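Local coordinates for protein chitin binding domain (Burkholderia pseudomallei, PDB 3UAM) that probably binds chitin and may cleave it or related polysaccharides oxidatively, like lytic polysaccharide monooxygenases, at residues A[27-40]-A[93-106]. Residues are numbered along the deposited sequence; the frame is centred on the assembly and turned at random.
Sequences PESRAVYLYEAGRL and QLNEPDSVAHWQKH
Arg30 lies flat on the indole of Trp103: the two planes are 9° apart, Arg30 CZ sits over the five-membered ring at 3.6 Å from its centroid, and CD covers the six-membered ring, so stacking, cation-pi and CH-pi contacts coincide. CG anti to the backbone N and a bend at chi3 carry the chain across the indole face. At the guanidinium edge, NH1 donates in plane to Leu94 O at 2.7 Å, nearly head-on to the carbonyl but bent at the hydrogen (138°), and a water links NH1 to Glu96 O. Trp103 NE1 also donates to Glu96 O at 3.2 Å, which helps to set the indole's rotation. Beside this stack, Leu94 CD2 packs on Leu34 CD1 at 3.7 Å.

Toward the start of 27-40, His106 NE2 donates to a lone pair of Glu28 O at 2.7 Å with an N-H...O angle of 169°, while Pro27 CB covers one imidazole face. The Tyr33 ring is sandwiched between Glu28 CB and the Gln104 amide. At the far end, Arg39 grips Gln93 OE1 side-on, NE at 3.0 Å and NH2 at 3.1 Å from the same face of the amide plane, and Gln93 NE2 donates to Arg39 O at 3.0 Å and to Ala90 O.

Farther out, a salt bridge from Arg30 NH2 to Asp212 ties helix 30-36 to strand 205-215, which His106 reaches through backbone bonds. Indole face and oxygen-lined edge probably favour the charged form of this buried guanidinium.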
loop_
_atom_site.group_PDB
_atom_site.type_symbol
_atom_site.label_atom_id
_atom_site.label_comp_id
_atom_site.label_asym_id
_atom_site.label_seq_id
_atom_site.Cartn_x
_atom_site.Cartn_y
_atom_site.Cartn_z
ATOM N N PRO A 27 -1.299 9.684 7.206
ATOM C CA PRO A 27 -2.687 10.106 7.186
ATOM C C PRO A 27 -3.564 8.867 7.065
ATOM O O PRO A 27 -3.136 7.886 6.463
ATOM C CB PRO A 27 -2.790 10.960 5.927
ATOM C CG PRO A 27 -1.660 10.570 5.070
ATOM C CD PRO A 27 -0.577 10.075 5.985
ATOM N N GLU A 28 -4.777 8.934 7.604
ATOM C CA GLU A 28 -5.642 7.786 7.675
ATOM C C GLU A 28 -5.834 7.235 6.259
ATOM O O GLU A 28 -6.198 7.974 5.329
ATOM C CB GLU A 28 -7.003 8.149 8.274
ATOM C CG GLU A 28 -6.981 8.493 9.762
ATOM C CD GLU A 28 -6.625 9.952 10.068
ATOM O OE1 GLU A 28 -6.106 10.692 9.204
ATOM O OE2 GLU A 28 -6.885 10.368 11.213
ATOM N N SER A 29 -5.612 5.937 6.115
ATOM C CA SER A 29 -5.837 5.288 4.853
ATOM C C SER A 29 -7.352 5.189 4.627
ATOM O O SER A 29 -8.147 5.384 5.552
ATOM C CB SER A 29 -5.182 3.910 4.836
ATOM O OG SER A 29 -5.913 2.991 5.616
ATOM N N ARG A 30 -7.731 4.899 3.389
ATOM C CA ARG A 30 -9.123 4.707 3.051
ATOM C C ARG A 30 -9.756 3.664 3.968
ATOM O O ARG A 30 -10.871 3.865 4.457
ATOM C CB ARG A 30 -9.248 4.291 1.592
ATOM C CG ARG A 30 -10.669 4.083 1.120
ATOM C CD ARG A 30 -10.704 3.555 -0.288
ATOM N NE ARG A 30 -10.182 4.507 -1.275
ATOM C CZ ARG A 30 -10.156 4.272 -2.599
ATOM N NH1 ARG A 30 -10.661 3.156 -3.086
ATOM N NH2 ARG A 30 -9.663 5.170 -3.452
ATOM N N ALA A 31 -9.039 2.568 4.205
ATOM C CA ALA A 31 -9.579 1.473 5.017
ATOM C C ALA A 31 -9.725 1.909 6.478
ATOM O O ALA A 31 -10.724 1.570 7.121
ATOM C CB ALA A 31 -8.723 0.228 4.915
ATOM N N VAL A 32 -8.743 2.654 6.989
ATOM C CA VAL A 32 -8.816 3.191 8.371
ATOM C C VAL A 32 -10.050 4.088 8.537
ATOM O O VAL A 32 -10.768 4.001 9.543
ATOM C CB VAL A 32 -7.533 3.946 8.765
ATOM C CG1 VAL A 32 -7.738 4.797 10.023
ATOM C CG2 VAL A 32 -6.403 2.944 8.963
ATOM N N TYR A 33 -10.312 4.934 7.546
ATOM C CA TYR A 33 -11.496 5.778 7.611
ATOM C C TYR A 33 -12.769 4.922 7.594
ATOM O O TYR A 33 -13.736 5.259 8.262
ATOM C CB TYR A 33 -11.550 6.754 6.447
ATOM C CG TYR A 33 -10.885 8.092 6.621
ATOM C CD1 TYR A 33 -10.904 8.788 7.826
ATOM C CD2 TYR A 33 -10.303 8.704 5.528
ATOM C CE1 TYR A 33 -10.321 10.048 7.927
ATOM C CE2 TYR A 33 -9.715 9.935 5.622
ATOM C CZ TYR A 33 -9.727 10.602 6.810
ATOM O OH TYR A 33 -9.160 11.840 6.820
ATOM N N LEU A 34 -12.787 3.827 6.834
ATOM C CA LEU A 34 -13.954 2.939 6.879
ATOM C C LEU A 34 -14.103 2.292 8.256
ATOM O O LEU A 34 -15.217 2.198 8.791
ATOM C CB LEU A 34 -13.909 1.889 5.772
ATOM C CG LEU A 34 -14.187 2.421 4.359
ATOM C CD1 LEU A 34 -14.383 1.253 3.394
ATOM C CD2 LEU A 34 -15.387 3.354 4.316
ATOM N N TYR A 35 -12.982 1.871 8.840
ATOM C CA TYR A 35 -12.977 1.375 10.225
ATOM C C TYR A 35 -13.569 2.421 11.184
ATOM O O TYR A 35 -14.423 2.101 11.992
ATOM C CB TYR A 35 -11.562 0.929 10.654
ATOM C CG TYR A 35 -11.414 0.621 12.120
ATOM C CD1 TYR A 35 -11.884 -0.573 12.655
ATOM C CD2 TYR A 35 -10.801 1.529 12.983
ATOM C CE1 TYR A 35 -11.764 -0.848 14.003
ATOM C CE2 TYR A 35 -10.683 1.263 14.340
ATOM C CZ TYR A 35 -11.165 0.068 14.834
ATOM O OH TYR A 35 -11.052 -0.224 16.160
ATOM N N GLU A 36 -13.179 3.680 11.051
ATOM C CA GLU A 36 -13.666 4.715 11.999
ATOM C C GLU A 36 -15.166 4.987 11.822
ATOM O O GLU A 36 -15.838 5.373 12.754
ATOM C CB GLU A 36 -12.837 5.999 11.900
ATOM C CG GLU A 36 -11.499 5.877 12.622
ATOM C CD GLU A 36 -10.489 6.969 12.280
ATOM O OE1 GLU A 36 -9.354 6.891 12.829
ATOM O OE2 GLU A 36 -10.799 7.896 11.475
ATOM N N ALA A 37 -15.679 4.726 10.625
ATOM C CA ALA A 37 -17.096 4.855 10.329
ATOM C C ALA A 37 -17.891 3.595 10.705
ATOM O O ALA A 37 -19.072 3.529 10.434
ATOM C CB ALA A 37 -17.269 5.163 8.837
ATOM N N GLY A 38 -17.246 2.590 11.296
ATOM C CA GLY A 38 -17.914 1.340 11.646
ATOM C C GLY A 38 -18.202 0.365 10.500
ATOM O O GLY A 38 -18.983 -0.564 10.678
ATOM N N ARG A 39 -17.556 0.535 9.341
ATOM C CA ARG A 39 -17.870 -0.268 8.147
ATOM C C ARG A 39 -16.871 -1.388 7.854
ATOM O O ARG A 39 -17.131 -2.236 7.012
ATOM C CB ARG A 39 -18.014 0.665 6.929
ATOM C CG ARG A 39 -19.099 1.734 7.161
ATOM C CD ARG A 39 -19.207 2.741 6.047
ATOM N NE ARG A 39 -19.169 2.117 4.731
ATOM C CZ ARG A 39 -19.139 2.801 3.591
ATOM N NH1 ARG A 39 -19.178 4.127 3.614
ATOM N NH2 ARG A 39 -19.095 2.169 2.425
ATOM N N LEU A 40 -15.717 -1.374 8.514
ATOM C CA LEU A 40 -14.789 -2.494 8.485
ATOM C C LEU A 40 -14.332 -2.794 9.888
ATOM O O LEU A 40 -14.198 -1.872 10.694
ATOM C CB LEU A 40 -13.558 -2.148 7.657
ATOM C CG LEU A 40 -13.708 -2.052 6.139
ATOM C CD1 LEU A 40 -12.377 -1.640 5.521
ATOM C CD2 LEU A 40 -14.184 -3.372 5.553
ATOM N N GLN A 93 -15.923 -3.254 -0.282
ATOM C CA GLN A 93 -16.309 -1.831 -0.272
ATOM C C GLN A 93 -15.199 -0.922 -0.793
ATOM O O GLN A 93 -15.454 0.082 -1.461
ATOM C CB GLN A 93 -16.628 -1.363 1.165
ATOM C CG GLN A 93 -17.964 -1.804 1.717
ATOM C CD GLN A 93 -18.099 -1.593 3.236
ATOM O OE1 GLN A 93 -18.770 -0.673 3.679
ATOM N NE2 GLN A 93 -17.445 -2.446 4.031
ATOM N N LEU A 94 -13.962 -1.278 -0.462
ATOM C CA LEU A 94 -12.812 -0.443 -0.778
ATOM C C LEU A 94 -12.608 -0.182 -2.260
ATOM O O LEU A 94 -12.042 0.837 -2.610
ATOM C CB LEU A 94 -11.538 -1.043 -0.176
ATOM C CG LEU A 94 -11.477 -0.963 1.358
ATOM C CD1 LEU A 94 -10.515 -2.024 1.873
ATOM C CD2 LEU A 94 -11.068 0.431 1.854
ATOM N N ASN A 95 -13.071 -1.096 -3.103
ATOM C CA ASN A 95 -12.873 -1.017 -4.552
ATOM C C ASN A 95 -13.877 -0.187 -5.328
ATOM O O ASN A 95 -13.738 -0.021 -6.550
ATOM C CB ASN A 95 -12.864 -2.440 -5.127
ATOM C CG ASN A 95 -11.722 -3.267 -4.575
ATOM O OD1 ASN A 95 -10.593 -2.765 -4.451
ATOM N ND2 ASN A 95 -12.000 -4.519 -4.220
ATOM N N GLU A 96 -14.893 0.324 -4.640
ATOM C CA GLU A 96 -15.842 1.181 -5.297
ATOM C C GLU A 96 -15.146 2.434 -5.841
ATOM O O GLU A 96 -14.252 2.978 -5.225
ATOM C CB GLU A 96 -16.983 1.565 -4.352
ATOM C CG GLU A 96 -17.843 0.385 -3.947
ATOM C CD GLU A 96 -18.598 -0.250 -5.108
ATOM O OE1 GLU A 96 -18.891 0.425 -6.128
ATOM O OE2 GLU A 96 -18.927 -1.443 -4.971
ATOM N N PRO A 97 -15.583 2.898 -7.010
ATOM C CA PRO A 97 -15.039 4.121 -7.560
ATOM C C PRO A 97 -15.518 5.311 -6.771
ATOM O O PRO A 97 -16.580 5.242 -6.123
ATOM C CB PRO A 97 -15.638 4.161 -8.969
ATOM C CG PRO A 97 -16.954 3.489 -8.817
ATOM C CD PRO A 97 -16.740 2.409 -7.781
ATOM N N ASP A 98 -14.784 6.411 -6.874
ATOM C CA ASP A 98 -15.141 7.642 -6.165
ATOM C C ASP A 98 -16.496 8.209 -6.636
ATOM O O ASP A 98 -17.225 8.855 -5.862
ATOM C CB ASP A 98 -14.034 8.669 -6.314
ATOM C CG ASP A 98 -14.283 9.901 -5.491
ATOM O OD1 ASP A 98 -14.303 9.776 -4.258
ATOM O OD2 ASP A 98 -14.450 10.972 -6.091
ATOM N N SER A 99 -16.868 7.929 -7.879
ATOM C CA SER A 99 -18.209 8.278 -8.373
ATOM C C SER A 99 -19.361 7.792 -7.462
ATOM O O SER A 99 -20.424 8.364 -7.457
ATOM C CB SER A 99 -18.421 7.686 -9.778
ATOM O OG SER A 99 -18.418 6.261 -9.764
ATOM N N VAL A 100 -19.117 6.727 -6.718
ATOM C CA VAL A 100 -20.104 6.019 -5.925
ATOM C C VAL A 100 -19.792 6.119 -4.413
ATOM O O VAL A 100 -20.701 6.224 -3.599
ATOM C CB VAL A 100 -20.100 4.541 -6.393
ATOM C CG1 VAL A 100 -20.227 3.558 -5.234
ATOM C CG2 VAL A 100 -21.154 4.337 -7.475
ATOM N N ALA A 101 -18.510 6.127 -4.049
ATOM C CA ALA A 101 -18.089 6.085 -2.647
ATOM C C ALA A 101 -17.830 7.470 -2.054
ATOM O O ALA A 101 -17.972 7.649 -0.853
ATOM C CB ALA A 101 -16.828 5.234 -2.508
ATOM N N HIS A 102 -17.426 8.430 -2.886
ATOM C CA HIS A 102 -17.090 9.780 -2.412
ATOM C C HIS A 102 -16.158 9.716 -1.229
ATOM O O HIS A 102 -16.451 10.202 -0.124
ATOM C CB HIS A 102 -18.363 10.545 -2.112
ATOM C CG HIS A 102 -19.334 10.530 -3.263
ATOM N ND1 HIS A 102 -19.094 11.188 -4.415
ATOM C CD2 HIS A 102 -20.535 9.849 -3.440
ATOM C CE1 HIS A 102 -20.101 10.954 -5.294
ATOM N NE2 HIS A 102 -20.994 10.147 -4.696
ATOM N N TRP A 103 -15.005 9.087 -1.464
ATOM C CA TRP A 103 -14.040 8.828 -0.401
ATOM C C TRP A 103 -13.621 10.096 0.283
ATOM O O TRP A 103 -13.495 11.134 -0.364
ATOM C CB TRP A 103 -12.815 8.150 -0.955
ATOM C CG TRP A 103 -13.125 6.849 -1.617
ATOM C CD1 TRP A 103 -13.023 6.533 -2.957
ATOM C CD2 TRP A 103 -13.637 5.637 -0.977
ATOM N NE1 TRP A 103 -13.393 5.233 -3.168
ATOM C CE2 TRP A 103 -13.774 4.647 -2.035
ATOM C CE3 TRP A 103 -13.938 5.283 0.317
ATOM C CZ2 TRP A 103 -14.201 3.359 -1.783
ATOM C CZ3 TRP A 103 -14.383 3.987 0.565
ATOM C CH2 TRP A 103 -14.520 3.051 -0.459
ATOM N N GLN A 104 -13.392 10.015 1.596
ATOM C CA GLN A 104 -12.898 11.156 2.353
ATOM C C GLN A 104 -11.467 11.361 1.892
ATOM O O GLN A 104 -10.716 10.393 1.782
ATOM C CB GLN A 104 -12.904 10.864 3.852
ATOM C CG GLN A 104 -14.268 10.713 4.494
ATOM C CD GLN A 104 -14.141 10.261 5.946
ATOM O OE1 GLN A 104 -14.524 9.137 6.287
ATOM N NE2 GLN A 104 -13.562 11.112 6.790
ATOM N N LYS A 105 -11.107 12.608 1.604
ATOM C CA LYS A 105 -9.825 12.926 0.984
ATOM C C LYS A 105 -9.040 13.902 1.844
ATOM O O LYS A 105 -9.577 14.908 2.287
ATOM C CB LYS A 105 -10.054 13.538 -0.401
ATOM C CG LYS A 105 -10.759 12.619 -1.396
ATOM C CD LYS A 105 -11.317 13.385 -2.584
ATOM C CE LYS A 105 -12.195 12.506 -3.474
ATOM N NZ LYS A 105 -13.440 11.979 -2.846
ATOM N N HIS A 106 -7.770 13.626 2.066
ATOM C CA HIS A 106 -6.909 14.522 2.838
ATOM C C HIS A 106 -6.554 15.760 2.042
ATOM O O HIS A 106 -6.050 15.656 0.905
ATOM C CB HIS A 106 -5.618 13.798 3.261
ATOM C CG HIS A 106 -5.856 12.631 4.165
ATOM N ND1 HIS A 106 -6.096 12.778 5.467
ATOM C CD2 HIS A 106 -5.945 11.254 3.895
ATOM C CE1 HIS A 106 -6.305 11.574 6.028
ATOM N NE2 HIS A 106 -6.209 10.637 5.061
HETATM O O HOH W 1 -11.532 3.316 -5.729
HETATM O O HOH W 2 -14.573 7.825 8.799
HETATM O O HOH W 3 -18.672 5.257 0.541
#